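Defensin (PDB 3PSM) probably defends the plant against fungi and other microbes as a small, disulfide-rich, dimeric defensin. Local coordinates at residues 18-21 / 22-26. Sequence-based numbering, arbitrary orientation.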
loop_
_atom_site.group_PDB
_atom_site.type_symbol
_atom_site.label_atom_id
_atom_site.label_comp_id
_atom_site.label_asym_id
_atom_site.label_seq_id
_atom_site.Cartn_x
_atom_site.Cartn_y
_atom_site.Cartn_z
ATOM N N GLY A 18 -5.003 1.253 -2.366
ATOM C CA GLY A 18 -3.878 0.340 -2.297
ATOM C C GLY A 18 -3.068 0.303 -3.545
ATOM O O GLY A 18 -1.836 0.267 -3.528
ATOM N N SER A 19 -3.714 0.335 -4.739
ATOM C CA SER A 19 -2.961 0.321 -5.980
ATOM C C SER A 19 -2.047 1.572 -6.077
ATOM O O SER A 19 -0.898 1.478 -6.543
ATOM C CB SER A 19 -3.855 0.260 -7.195
ATOM O OG SER A 19 -4.648 1.423 -7.395
ATOM N N CYS A 20 -2.556 2.714 -5.653
ATOM C CA CYS A 20 -1.779 3.940 -5.725
ATOM C C CYS A 20 -0.699 4.002 -4.692
ATOM O O CYS A 20 0.440 4.416 -4.970
ATOM C CB CYS A 20 -2.733 5.133 -5.600
ATOM S SG CYS A 20 -1.941 6.741 -5.667
ATOM N N ASP A 21 -1.008 3.582 -3.467
ATOM C CA ASP A 21 0.010 3.542 -2.408
ATOM C C ASP A 21 1.152 2.622 -2.787
ATOM O O ASP A 21 2.325 2.939 -2.574
ATOM C CB ASP A 21 -0.655 3.122 -1.104
ATOM C CG ASP A 21 0.107 3.467 0.147
ATOM O OD1 ASP A 21 0.765 4.522 0.181
ATOM O OD2 ASP A 21 0.025 2.664 1.109
ATOM N N ASP A 22 0.833 1.470 -3.383
ATOM C CA ASP A 22 1.836 0.547 -3.889
ATOM C C ASP A 22 2.730 1.244 -4.903
ATOM O O ASP A 22 3.954 1.265 -4.804
ATOM C CB ASP A 22 1.121 -0.671 -4.490
ATOM C CG ASP A 22 1.960 -1.650 -5.258
ATOM O OD1 ASP A 22 3.188 -1.678 -5.053
ATOM O OD2 ASP A 22 1.392 -2.369 -6.122
ATOM N N HIS A 23 2.096 1.856 -5.932
ATOM C CA HIS A 23 2.865 2.569 -6.934
ATOM C C HIS A 23 3.784 3.607 -6.303
ATOM O O HIS A 23 4.987 3.708 -6.605
ATOM C CB HIS A 23 1.898 3.226 -7.950
ATOM C CG HIS A 23 2.661 4.107 -8.922
ATOM N ND1 HIS A 23 3.139 3.596 -10.120
ATOM C CD2 HIS A 23 3.015 5.415 -8.804
ATOM C CE1 HIS A 23 3.797 4.593 -10.688
ATOM N NE2 HIS A 23 3.756 5.669 -9.928
ATOM N N CYS A 24 3.209 4.478 -5.480
ATOM C CA CYS A 24 3.977 5.601 -4.930
ATOM C C CYS A 24 5.122 5.120 -4.050
ATOM O O CYS A 24 6.217 5.642 -4.132
ATOM C CB CYS A 24 3.059 6.541 -4.165
ATOM S SG CYS A 24 1.858 7.380 -5.255
ATOM N N LYS A 25 4.866 4.108 -3.193
ATOM C CA LYS A 25 5.903 3.593 -2.299
ATOM C C LYS A 25 6.953 2.799 -3.056
ATOM O O LYS A 25 8.154 2.897 -2.750
ATOM C CB LYS A 25 5.280 2.733 -1.204
ATOM C CG LYS A 25 4.540 3.496 -0.154
ATOM C CD LYS A 25 3.772 2.623 0.814
ATOM C CE LYS A 25 3.291 3.418 2.032
ATOM N NZ LYS A 25 2.263 2.743 2.806
ATOM N N ASN A 26 6.525 1.944 -3.966
ATOM C CA ASN A 26 7.392 0.898 -4.530
ATOM C C ASN A 26 7.922 1.180 -5.889
ATOM O O ASN A 26 8.959 0.585 -6.255
ATOM C CB ASN A 26 6.636 -0.443 -4.513
ATOM C CG ASN A 26 6.278 -0.822 -3.104
ATOM O OD1 ASN A 26 7.152 -0.746 -2.199
ATOM N ND2 ASN A 26 5.054 -1.230 -2.879
HETATM O O HOH W 1 -0.232 -0.369 -8.438
#
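K25 reaches back one helical turn to D21, its ammonium NZ lying 2.8 Å from D21 OD2 in a salt bridge. NZ meets that oxygen on the syn side, 25° out of the carboxylate plane. With CG anti to its own carbonyl carbon (chi1 -73°) and the chain extended from there, K25 carries its first methylenes past D21 O and brings CE to 3.3 Å from D21 OD1. A long lysine suits this span, since CE and NZ can swing across the carboxylate; NZ also donates to E4 O of the second subunit. Aspartate offers two oxygens for several donors: OD1 accepts from the backbone N of G33, and OD2 also pairs with R36 of the second subunit.

On another face, C20 and C24 bring their sulfurs side by side, SG to SG 3.9 Å, without bonding to each other. C24 SG also lies 3.3 Å from C20 O. Their disulfides go to C41 and C43 on strand 41-46: this is the cysteine-stabilised alpha-beta motif of defensins, in which a CXXXC pair on the helix is tied to a CXC pair on the strand. Spacing of four puts both cysteines on the side facing that strand. The C24 N to C20 O bond, 2.8 Å, closes the turn between them.

D22 and N26 form a second polar pair with the same i, i+4 spacing. N26 ND2 donates to D22 OD1 at 2.9 Å, nearly straight at 170°, approaching from the anti side, while D22 OD2 forms a salt bridge with R40 of the second subunit. An amide suits position 26 because its OD1 can accept as well, from N5 of the second subunit.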